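Metallophosphoesterase (Clostridium thermocellum, PDB 4J6O) serves as the manganese-binding phosphatase domain of bacterial Pnkp and probably acts as a 2',3'-phosphatase on RNA ends during repair. Local coordinates at residues D193-Y198 with L215-T220; A156-E161 with E172-G177; L37-E42 with K49-H54; L66-P71 with G94-K99. All coordinates share one frame; numbering follows the deposited sequence.

Read from the N terminus, the four contacts follow one another in series, none nesting in or crossing another. Contact 3 closes the hairpin of strands 37-40 and 50-53. Contact 4 spans helix 73-86 and strand 89-91, bringing the loop after strand 59-62 against the start of helix 95-104, beside the manganese site. Contact 2 folds the loop after strand 151-154 onto the end of helix 168-176. Contact 1 encloses strand 203-206 and joins loop 193-198 to segment 215-220, which runs from strand 215-216 into strand 220-222. Contacts 1 and 2 meet through Trp194 and Phe173, contacts 2 and 4 through Leu175 and Val98; contact 3 touches none and lies across the chain's centre from contacts 1 and 2.

Contact 1 of 4, residues D193-Y198 with L215-T220; sequences DWASDY and LKVNNT
With CG of Asn218 anti to its carbonyl carbon (chi1 -60°), the side-chain amide reaches across to the type I beta turn formed by Ala195 to Tyr198. In this conformer, one of two modelled, Asn218 ND2 donates to Ala195 O at 2.7 Å. That oxygen lies almost in the amide plane, and the N-H approaches within the carbonyl plane. A weaker bond runs from Asn218 ND2 to Ser196 O at 3.1 Å. Ala195 O therefore has two donors, since Tyr198 N closes the turn onto it as well. Within the loop itself, Asp193 takes Ser196 N on OD1 as an Asx motif and Ser196 OG on OD2.

Thr220 shows how one torsion can sort a branched side chain into a polar and an apolar arm. Thr220 OG1 sits between backbone N and carbonyl carbon (chi1 75°) and donates to a lone pair of Val217 O at 2.6 Å, bracing the bend around Asn219. Thr220 CG2 is thereby turned to two aromatic rings, meeting each obliquely, 3.4 Å from Tyr198 CD2 and 3.7 Å from Trp194 CH2. Trp194 also packs edge to face against Tyr206 of strand 203-206, which links the turn to the six-stranded sheet, and against Phe173. Tyr198 OH bonds to Ala202 O and Gln163. Alongside, Val217 CG1 rests 3.6 Å from Ala195 O, the same oxygen that the Asn218 amide grips.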
# COMPACT_ATOMS: atom_id res chain seq x y z
N ASP A 193 -0.52 -15.11 -12.91
CA ASP A 193 0.53 -15.25 -11.89
C ASP A 193 1.83 -14.74 -12.48
O ASP A 193 2.67 -15.52 -12.94
CB ASP A 193 0.70 -16.72 -11.58
CG ASP A 193 1.75 -16.98 -10.52
OD1 ASP A 193 2.46 -16.02 -10.10
OD2 ASP A 193 1.86 -18.14 -10.16
N TRP A 194 1.98 -13.43 -12.50
CA TRP A 194 3.09 -12.81 -13.16
C TRP A 194 4.40 -13.12 -12.42
O TRP A 194 5.49 -13.16 -13.01
CB TRP A 194 2.84 -11.30 -13.23
CG TRP A 194 2.94 -10.64 -11.87
CD1 TRP A 194 1.93 -10.48 -10.96
CD2 TRP A 194 4.13 -10.12 -11.23
NE1 TRP A 194 2.40 -9.89 -9.83
CE2 TRP A 194 3.74 -9.64 -9.96
CE3 TRP A 194 5.46 -10.01 -11.62
CZ2 TRP A 194 4.65 -9.08 -9.04
CZ3 TRP A 194 6.38 -9.44 -10.69
CH2 TRP A 194 5.96 -8.96 -9.44
N ALA A 195 4.29 -13.31 -11.10
CA ALA A 195 5.53 -13.47 -10.33
C ALA A 195 6.25 -14.78 -10.70
O ALA A 195 7.48 -14.86 -10.70
CB ALA A 195 5.25 -13.40 -8.82
N SER A 196 5.48 -15.81 -11.04
CA SER A 196 6.11 -17.05 -11.49
C SER A 196 6.93 -16.90 -12.76
O SER A 196 7.95 -17.58 -12.92
CB SER A 196 5.09 -18.17 -11.63
OG SER A 196 4.71 -18.57 -10.33
N ASP A 197 6.50 -16.01 -13.64
CA ASP A 197 7.19 -15.85 -14.91
C ASP A 197 8.21 -14.74 -14.85
O ASP A 197 8.84 -14.45 -15.86
CB ASP A 197 6.18 -15.52 -16.01
CG ASP A 197 5.28 -16.69 -16.36
OD1 ASP A 197 5.67 -17.86 -16.10
OD2 ASP A 197 4.19 -16.43 -16.92
N TYR A 198 8.38 -14.12 -13.68
CA TYR A 198 9.27 -12.97 -13.54
C TYR A 198 10.76 -13.35 -13.52
O TYR A 198 11.20 -14.24 -12.76
CB TYR A 198 8.91 -12.17 -12.27
CG TYR A 198 9.71 -10.90 -12.09
CD1 TYR A 198 9.40 -9.76 -12.83
CD2 TYR A 198 10.76 -10.83 -11.17
CE1 TYR A 198 10.12 -8.58 -12.69
CE2 TYR A 198 11.47 -9.65 -11.00
CZ TYR A 198 11.16 -8.53 -11.75
OH TYR A 198 11.85 -7.33 -11.62
N LEU A 215 5.26 -14.10 0.70
CA LEU A 215 5.40 -15.02 -0.44
C LEU A 215 6.51 -14.57 -1.39
O LEU A 215 6.32 -13.63 -2.20
CB LEU A 215 4.07 -15.15 -1.19
CG LEU A 215 4.08 -16.02 -2.44
CD1 LEU A 215 4.56 -17.41 -2.02
CD2 LEU A 215 2.68 -16.07 -2.99
N LYS A 216 7.65 -15.27 -1.29
CA LYS A 216 8.85 -14.94 -2.07
C LYS A 216 8.88 -15.86 -3.28
O LYS A 216 8.87 -17.06 -3.14
CB LYS A 216 10.13 -15.17 -1.27
CG LYS A 216 10.12 -14.59 0.13
CD LYS A 216 11.53 -14.66 0.78
CE LYS A 216 11.44 -14.83 2.28
NZ LYS A 216 11.92 -13.65 3.05
N VAL A 217 8.92 -15.29 -4.47
CA VAL A 217 8.90 -16.06 -5.72
C VAL A 217 9.81 -15.34 -6.72
O VAL A 217 9.49 -14.23 -7.13
CB VAL A 217 7.47 -16.11 -6.32
CG1 VAL A 217 7.46 -16.77 -7.68
CG2 VAL A 217 6.48 -16.79 -5.37
N ASN A 218 10.89 -16.02 -7.11
CA ASN A 218 11.91 -15.42 -7.95
C ASN A 218 12.31 -14.13 -7.26
O ASN A 218 12.30 -14.07 -6.04
CB ASN A 218 11.37 -15.16 -9.36
CG ASN A 218 10.90 -16.44 -10.04
OD1 ASN A 218 11.62 -17.43 -10.09
ND2 ASN A 218 9.67 -16.42 -10.55
N ASN A 219 12.60 -13.09 -8.02
CA ASN A 219 13.04 -11.86 -7.40
C ASN A 219 11.84 -11.04 -6.96
O ASN A 219 11.78 -9.86 -7.28
CB ASN A 219 13.87 -11.05 -8.40
CG ASN A 219 14.90 -10.15 -7.72
OD1 ASN A 219 15.22 -10.31 -6.56
ND2 ASN A 219 15.44 -9.21 -8.49
N THR A 220 10.86 -11.64 -6.26
CA THR A 220 9.67 -10.86 -5.89
C THR A 220 9.22 -11.29 -4.54
O THR A 220 9.43 -12.43 -4.16
CB THR A 220 8.43 -11.04 -6.88
OG1 THR A 220 7.79 -12.31 -6.68
CG2 THR A 220 8.87 -10.95 -8.36
O HOH W 1 13.65 -12.95 -11.01

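Contact 2 of 4, residues A156-E161 with E172-G177; sequences AGMKEE and EFALYG
Phe173 and the chain from Gly157 to Lys159 meet through one face and the rim of the ring, a compact example of an aromatic side chain wrapped by unlike groups, where the loop following strand 151-154 is laid against the C-terminal end of helix 168-176. Lys159 CG lies over one face, 4.1 Å from Phe173 CZ, the two side chains crossing at about a right angle. Gly177 CA covers the opposite face, centred above the ring. Gly157 O comes in at the edge, near the ring plane and 3.3 Å from Phe173 CD1. Obliquely on the Lys159 side sits Met158 SD, 4.0 Å from Phe173 CD1, in a Met-aromatic contact.

Met158 starts out away from the helix, but its chain bends at chi2 (56°) and again at chi3 (66°). These two turns bring Met158 CE back to Ala174 CB at 3.7 Å. Ala156 meets the helix backbone: Ala156 N donates to Ala174 O at 2.8 Å, while Ala156 CB presses on Phe173 O at 3.4 Å. The helix ends at this point, where Gly177 adopts positive phi and its N bonds to Phe173 O. Gly157 likewise has backbone angles that call for glycine, since a CB there would jam against the preceding carbonyl O. Lys159 NZ continues to a salt bridge with Glu178.

The chemistry is mostly dispersion, with one direct hydrogen bond joining loop to helix. Gly157 O is buried without a hydrogen-bond partner in the model; the weakly positive C-H edge of Phe173 probably offers it partial electrostatic compensation.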
# COMPACT_ATOMS: atom_id res chain seq x y z
N ALA A 156 0.07 -4.19 -6.69
CA ALA A 156 -0.20 -5.54 -7.18
C ALA A 156 1.01 -6.20 -7.80
O ALA A 156 0.92 -7.33 -8.28
CB ALA A 156 -1.40 -5.54 -8.17
N GLY A 157 2.15 -5.53 -7.81
CA GLY A 157 3.33 -6.03 -8.52
C GLY A 157 3.59 -5.26 -9.81
O GLY A 157 2.85 -4.35 -10.16
N MET A 158 4.69 -5.59 -10.47
CA MET A 158 5.00 -4.96 -11.74
C MET A 158 5.90 -5.92 -12.53
O MET A 158 7.09 -6.10 -12.22
CB MET A 158 5.66 -3.59 -11.53
CG MET A 158 5.73 -2.73 -12.83
SD MET A 158 4.13 -2.50 -13.56
CE MET A 158 3.29 -1.50 -12.31
N LYS A 159 5.34 -6.54 -13.57
CA LYS A 159 6.14 -7.42 -14.40
C LYS A 159 7.23 -6.63 -15.15
O LYS A 159 7.10 -5.42 -15.32
CB LYS A 159 5.25 -8.21 -15.36
CG LYS A 159 4.45 -7.38 -16.29
CD LYS A 159 3.79 -8.35 -17.32
CE LYS A 159 2.71 -7.73 -18.14
NZ LYS A 159 2.19 -8.71 -19.16
N GLU A 160 8.31 -7.32 -15.54
CA GLU A 160 9.51 -6.67 -16.07
C GLU A 160 9.27 -5.66 -17.19
O GLU A 160 9.79 -4.54 -17.14
CB GLU A 160 10.51 -7.71 -16.54
CG GLU A 160 11.79 -7.10 -17.09
CD GLU A 160 12.86 -8.12 -17.34
OE1 GLU A 160 12.61 -9.33 -17.16
OE2 GLU A 160 13.97 -7.69 -17.72
N GLU A 161 8.48 -6.07 -18.18
CA GLU A 161 8.19 -5.29 -19.38
C GLU A 161 7.61 -3.91 -19.07
O GLU A 161 7.74 -2.99 -19.86
CB GLU A 161 7.23 -6.10 -20.29
CG GLU A 161 6.72 -5.39 -21.55
CD GLU A 161 5.52 -6.10 -22.21
OE1 GLU A 161 5.09 -7.17 -21.72
OE2 GLU A 161 5.00 -5.57 -23.24
N GLU A 172 -2.86 0.40 -14.46
CA GLU A 172 -3.86 -0.61 -14.12
C GLU A 172 -3.22 -1.88 -13.54
O GLU A 172 -3.77 -2.53 -12.61
CB GLU A 172 -4.70 -0.96 -15.37
CG GLU A 172 -5.41 0.22 -15.92
CD GLU A 172 -6.22 -0.13 -17.19
OE1 GLU A 172 -6.41 -1.34 -17.47
OE2 GLU A 172 -6.65 0.80 -17.90
N PHE A 173 -2.07 -2.26 -14.10
CA PHE A 173 -1.34 -3.42 -13.56
C PHE A 173 -0.96 -3.20 -12.09
O PHE A 173 -1.19 -4.07 -11.25
CB PHE A 173 -0.09 -3.73 -14.40
CG PHE A 173 0.51 -5.07 -14.09
CD1 PHE A 173 1.32 -5.26 -12.96
CD2 PHE A 173 0.24 -6.18 -14.86
CE1 PHE A 173 1.83 -6.49 -12.65
CE2 PHE A 173 0.74 -7.44 -14.54
CZ PHE A 173 1.56 -7.60 -13.44
N ALA A 174 -0.48 -2.00 -11.80
CA ALA A 174 -0.09 -1.69 -10.41
C ALA A 174 -1.25 -1.84 -9.43
O ALA A 174 -1.10 -2.19 -8.27
CB ALA A 174 0.47 -0.26 -10.32
N LEU A 175 -2.44 -1.50 -9.89
CA LEU A 175 -3.57 -1.50 -9.02
C LEU A 175 -4.23 -2.87 -8.85
O LEU A 175 -4.69 -3.21 -7.77
CB LEU A 175 -4.63 -0.52 -9.53
CG LEU A 175 -4.25 0.96 -9.56
CD1 LEU A 175 -5.33 1.79 -10.22
CD2 LEU A 175 -4.07 1.46 -8.12
N TYR A 176 -4.31 -3.63 -9.95
CA TYR A 176 -5.18 -4.80 -10.13
C TYR A 176 -4.41 -6.05 -10.65
O TYR A 176 -4.99 -7.13 -10.71
CB TYR A 176 -6.30 -4.49 -11.20
CG TYR A 176 -7.10 -3.22 -10.97
CD1 TYR A 176 -7.91 -3.08 -9.84
CD2 TYR A 176 -7.05 -2.17 -11.86
CE1 TYR A 176 -8.64 -1.90 -9.61
CE2 TYR A 176 -7.75 -0.99 -11.64
CZ TYR A 176 -8.55 -0.86 -10.52
OH TYR A 176 -9.24 0.34 -10.35
N GLY A 177 -3.21 -5.86 -11.17
CA GLY A 177 -2.53 -6.90 -11.91
C GLY A 177 -3.26 -7.11 -13.24
O GLY A 177 -3.97 -6.21 -13.71

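Contact 3 of 4, residues L37-E42 with K49-H54; sequences LIEEVE and KYRVTH
Strands 37-40 and 50-53 run antiparallel, their axes 4.6 Å apart at closest approach and their directions 161° from each other, with Leu37-Thr53 and Glu39-Arg51 as hydrogen-bonded pairs and Ile38-Val52 and Glu40-Tyr50 as non-hydrogen-bonded ones. Each hydrogen-bonded pair closes with two bonds, such as Glu39 N to Arg51 O at 2.8 Å and Arg51 N to Glu39 O at 2.9 Å. Val41 N adds a further bond to Lys49 O beyond the strand end.

On the face carrying Ile38, Glu40, Tyr50 and Val52, Ile38 CG1 lies beside Val52 CG2, both chains pointing the same way. Ile38 CG2 meets Tyr50 CD1 at 4.2 Å. Glu40 runs alongside the tyrosine, its CG at the ring edge, 3.5 Å from Tyr50 CE1. The torsion behind this, chi1 -100°, departs from a staggered position and carries the carboxylate toward Lys49. There Glu40 OE1 forms a long salt bridge to Lys49 NZ at 3.5 Å, reinforced by a water bonded to both. Lys49 NZ also donates to Tyr50 OH, which has a stronger partner in Glu75. On the other face, Thr53 OG1 contacts Leu37 CB at 3.6 Å.

Tyr50 and Val52 both touch Leu79 of helix 73-86. The arrangement is that of a two-stranded beta hairpin at the protein surface, one face against a helix of the calcineurin-like fold and the other, with Leu37, Glu39, Arg51 and Thr53, turned largely to the surface.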
# COMPACT_ATOMS: atom_id res chain seq x y z
N LEU A 37 10.11 7.31 15.26
CA LEU A 37 9.64 8.05 16.41
C LEU A 37 8.44 8.83 15.94
O LEU A 37 8.53 9.60 14.97
CB LEU A 37 10.74 9.04 16.80
CG LEU A 37 12.04 8.30 17.06
CD1 LEU A 37 13.18 9.28 17.05
CD2 LEU A 37 11.93 7.57 18.40
N ILE A 38 7.31 8.62 16.60
CA ILE A 38 6.07 9.28 16.19
C ILE A 38 5.68 10.27 17.25
O ILE A 38 5.50 9.94 18.43
CB ILE A 38 4.93 8.26 16.00
CG1 ILE A 38 5.28 7.25 14.94
CG2 ILE A 38 3.62 8.98 15.64
CD1 ILE A 38 4.38 6.10 15.02
N GLU A 39 5.58 11.52 16.83
CA GLU A 39 5.22 12.59 17.72
C GLU A 39 3.79 12.94 17.40
O GLU A 39 3.43 13.13 16.24
CB GLU A 39 6.13 13.79 17.48
CG GLU A 39 5.75 15.02 18.30
CD GLU A 39 6.56 16.29 17.94
OE1 GLU A 39 7.21 16.33 16.86
OE2 GLU A 39 6.53 17.25 18.74
N GLU A 40 2.97 12.95 18.44
CA GLU A 40 1.65 13.53 18.31
C GLU A 40 1.90 15.02 18.51
O GLU A 40 2.27 15.45 19.60
CB GLU A 40 0.67 12.99 19.36
CG GLU A 40 -0.27 11.90 18.87
CD GLU A 40 -1.37 11.60 19.89
OE1 GLU A 40 -2.56 11.80 19.55
OE2 GLU A 40 -1.03 11.19 21.02
N VAL A 41 1.71 15.78 17.44
CA VAL A 41 1.98 17.21 17.44
C VAL A 41 0.96 18.02 18.24
O VAL A 41 -0.25 17.84 18.07
CB VAL A 41 1.95 17.79 16.01
CG1 VAL A 41 2.23 19.27 16.07
CG2 VAL A 41 2.96 17.09 15.11
N GLU A 42 1.43 18.91 19.11
CA GLU A 42 0.55 19.87 19.79
C GLU A 42 -0.24 20.79 18.86
O GLU A 42 0.33 21.55 18.07
CB GLU A 42 1.35 20.71 20.79
CG GLU A 42 1.43 20.09 22.17
CD GLU A 42 0.10 20.15 22.92
OE1 GLU A 42 -0.01 20.99 23.85
OE2 GLU A 42 -0.82 19.37 22.56
N LYS A 49 -1.11 16.24 12.14
CA LYS A 49 -1.45 15.67 13.43
C LYS A 49 -0.24 14.92 13.99
O LYS A 49 -0.01 14.91 15.20
CB LYS A 49 -2.65 14.73 13.29
CG LYS A 49 -3.21 14.25 14.62
CD LYS A 49 -4.54 13.54 14.41
CE LYS A 49 -5.24 13.18 15.74
NZ LYS A 49 -4.36 12.36 16.61
N TYR A 50 0.56 14.33 13.11
CA TYR A 50 1.69 13.51 13.53
C TYR A 50 2.99 13.98 12.86
O TYR A 50 2.96 14.60 11.80
CB TYR A 50 1.45 12.04 13.21
CG TYR A 50 0.19 11.47 13.79
CD1 TYR A 50 0.09 11.20 15.16
CD2 TYR A 50 -0.89 11.15 12.96
CE1 TYR A 50 -1.06 10.63 15.68
CE2 TYR A 50 -2.04 10.60 13.48
CZ TYR A 50 -2.12 10.35 14.83
OH TYR A 50 -3.27 9.78 15.33
N ARG A 51 4.13 13.68 13.48
CA ARG A 51 5.42 13.85 12.81
C ARG A 51 6.29 12.64 13.10
O ARG A 51 6.50 12.27 14.25
CB ARG A 51 6.13 15.15 13.24
CG ARG A 51 7.19 15.57 12.23
CD ARG A 51 7.73 17.02 12.48
NE ARG A 51 8.28 17.58 11.24
CZ ARG A 51 9.55 17.45 10.89
NH1 ARG A 51 9.99 17.97 9.75
NH2 ARG A 51 10.39 16.84 11.71
N VAL A 52 6.81 12.03 12.04
CA VAL A 52 7.57 10.79 12.16
C VAL A 52 9.02 11.04 11.76
O VAL A 52 9.25 11.67 10.71
CB VAL A 52 6.97 9.69 11.25
CG1 VAL A 52 7.64 8.36 11.60
CG2 VAL A 52 5.47 9.65 11.51
N THR A 53 9.98 10.54 12.55
CA THR A 53 11.40 10.65 12.21
C THR A 53 12.10 9.33 12.45
O THR A 53 11.54 8.42 13.07
CB THR A 53 12.07 11.78 13.02
OG1 THR A 53 11.91 11.53 14.42
CG2 THR A 53 11.42 13.11 12.65
N HIS A 54 13.32 9.22 11.92
CA HIS A 54 14.17 8.05 12.15
C HIS A 54 15.63 8.52 12.31
O HIS A 54 16.18 9.17 11.42
CB HIS A 54 14.02 7.01 11.01
CG HIS A 54 14.52 5.65 11.41
ND1 HIS A 54 15.85 5.37 11.56
CD2 HIS A 54 13.85 4.51 11.70
CE1 HIS A 54 16.00 4.11 11.96
NE2 HIS A 54 14.79 3.56 12.05
O HOH W 2 -3.49 14.31 18.88
O HOH W 3 -1.51 15.76 17.48

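Contact 4 of 4, residues L66-P71 with G94-K99; sequences LVDRGP and GNHDVK. With CIT (citric acid), chain K.
His96 overlaps the guanidinium of Arg69, His96 CE1 lying over one face of that group and 3.5 Å from Arg69 NH1. With CG anti to its carbonyl carbon (chi1 -71°), the ring is sent toward Asp68 and fixed at both nitrogens. His96 ND1 donates to Asp68 OD2 at 2.6 Å in a nearly straight bond (164°), within the imidazole plane; the carboxylate stands 80° to the ring and receives it on the anti side. His96 NE2 bonds to citrate O3 at 2.8 Å, the oxygen that Arg69 NH2 also grips at 2.7 Å. Arg69 NH1 holds citrate O5 at 2.9 Å. Manganese lies about 4 Å from the Arg69 side chain, and citrate, probably from the crystallisation liquor, is consistent with an anion-binding pocket beside the metal. Asp97 joins the two backbones: Asp97 OD1 accepts Leu66 N on its syn lone pair at 2.9 Å, and Asp97 OD2 takes Gly94 N at 2.8 Å and Asp65 N.

The segments carry the VDRG and GNHD signatures of calcineurin-like phosphoesterases, distant motifs converging on one site. Asp68 OD1 bonds to Thr118 of helix 115-122, Leu66 and Val67 pack on helix 73-86, and the two segments follow strands 59-62 and 89-91 of the five-stranded sheet.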
# COMPACT_ATOMS: atom_id res chain seq x y z
N LEU A 66 -4.46 1.82 2.08
CA LEU A 66 -4.51 2.50 3.41
C LEU A 66 -5.91 2.49 4.00
O LEU A 66 -6.07 2.47 5.23
CB LEU A 66 -4.06 3.97 3.25
CG LEU A 66 -2.74 4.19 2.54
CD1 LEU A 66 -2.52 5.73 2.51
CD2 LEU A 66 -1.58 3.49 3.26
N VAL A 67 -6.92 2.48 3.11
CA VAL A 67 -8.29 2.67 3.54
C VAL A 67 -9.10 1.40 3.45
O VAL A 67 -8.62 0.39 2.97
CB VAL A 67 -8.95 3.79 2.68
CG1 VAL A 67 -8.11 5.10 2.74
CG2 VAL A 67 -9.05 3.36 1.22
N ASP A 68 -10.32 1.44 4.02
CA ASP A 68 -11.30 0.34 4.04
C ASP A 68 -11.06 -0.67 5.14
O ASP A 68 -9.91 -0.90 5.54
CB ASP A 68 -11.38 -0.36 2.68
CG ASP A 68 -12.02 0.55 1.59
OD1 ASP A 68 -12.35 1.71 1.88
OD2 ASP A 68 -12.13 0.07 0.45
N ARG A 69 -12.16 -1.20 5.68
CA ARG A 69 -12.22 -2.38 6.56
C ARG A 69 -11.90 -2.10 8.00
O ARG A 69 -12.69 -2.43 8.90
CB ARG A 69 -11.33 -3.53 6.11
CG ARG A 69 -11.76 -4.14 4.76
CD ARG A 69 -10.91 -5.35 4.43
NE ARG A 69 -11.36 -6.01 3.19
CZ ARG A 69 -10.67 -6.01 2.06
NH1 ARG A 69 -9.51 -5.35 1.95
NH2 ARG A 69 -11.14 -6.66 0.98
N GLY A 70 -10.74 -1.50 8.24
CA GLY A 70 -10.28 -1.36 9.62
C GLY A 70 -10.85 -0.22 10.44
O GLY A 70 -11.61 0.62 9.94
N PRO A 71 -10.45 -0.13 11.71
CA PRO A 71 -11.12 0.72 12.69
C PRO A 71 -10.64 2.16 12.77
O PRO A 71 -11.36 2.96 13.37
CB PRO A 71 -10.77 0.03 14.01
CG PRO A 71 -9.42 -0.52 13.73
CD PRO A 71 -9.49 -1.06 12.35
N GLY A 94 -3.12 1.63 -3.78
CA GLY A 94 -3.82 0.37 -3.89
C GLY A 94 -5.17 0.58 -4.58
O GLY A 94 -5.66 1.73 -4.71
N ASN A 95 -5.81 -0.53 -4.97
CA ASN A 95 -7.10 -0.47 -5.61
C ASN A 95 -8.15 0.22 -4.73
O ASN A 95 -9.05 0.95 -5.22
CB ASN A 95 -7.53 -1.90 -6.05
CG ASN A 95 -7.38 -3.01 -4.94
OD1 ASN A 95 -6.40 -3.10 -4.12
ND2 ASN A 95 -8.39 -3.88 -4.94
N HIS A 96 -8.09 -0.05 -3.42
CA HIS A 96 -9.08 0.54 -2.54
C HIS A 96 -8.91 2.04 -2.47
O HIS A 96 -9.92 2.76 -2.32
CB HIS A 96 -8.95 -0.08 -1.11
CG HIS A 96 -9.42 -1.51 -1.05
ND1 HIS A 96 -10.60 -1.87 -0.44
CD2 HIS A 96 -8.86 -2.66 -1.52
CE1 HIS A 96 -10.76 -3.18 -0.56
NE2 HIS A 96 -9.73 -3.68 -1.21
N ASP A 97 -7.67 2.50 -2.49
CA ASP A 97 -7.43 3.95 -2.39
C ASP A 97 -8.02 4.69 -3.61
O ASP A 97 -8.69 5.73 -3.46
CB ASP A 97 -5.92 4.23 -2.33
CG ASP A 97 -5.21 3.41 -1.19
OD1 ASP A 97 -5.76 3.29 -0.08
OD2 ASP A 97 -4.12 2.91 -1.46
N VAL A 98 -7.72 4.17 -4.78
CA VAL A 98 -8.17 4.78 -6.06
C VAL A 98 -9.68 4.71 -6.17
O VAL A 98 -10.33 5.65 -6.66
CB VAL A 98 -7.47 4.10 -7.26
CG1 VAL A 98 -8.12 4.46 -8.61
CG2 VAL A 98 -6.01 4.50 -7.25
N LYS A 99 -10.26 3.60 -5.71
CA LYS A 99 -11.72 3.52 -5.75
C LYS A 99 -12.32 4.56 -4.79
O LYS A 99 -13.35 5.17 -5.09
CB LYS A 99 -12.19 2.13 -5.36
CG LYS A 99 -13.70 2.03 -5.12
CD LYS A 99 -14.15 0.58 -5.20
CE LYS A 99 -15.60 0.43 -4.82
NZ LYS A 99 -15.93 -0.98 -4.49
C1 CIT K . -5.48 -6.40 -2.76
O1 CIT K . -5.04 -6.03 -1.60
O2 CIT K . -4.92 -5.83 -3.75
C2 CIT K . -6.58 -7.42 -2.91
C3 CIT K . -7.90 -6.92 -2.29
O7 CIT K . -8.09 -5.60 -2.90
C4 CIT K . -8.79 -8.02 -2.89
C5 CIT K . -10.01 -7.31 -2.35
O3 CIT K . -10.47 -6.37 -1.66
O4 CIT K . -11.01 -7.97 -2.74
C6 CIT K . -7.75 -6.76 -0.77
O5 CIT K . -7.69 -5.58 -0.34
O6 CIT K . -7.63 -7.85 -0.12
O HOH W 4 -12.62 1.42 -1.83
O HOH W 5 -14.03 -1.35 -2.08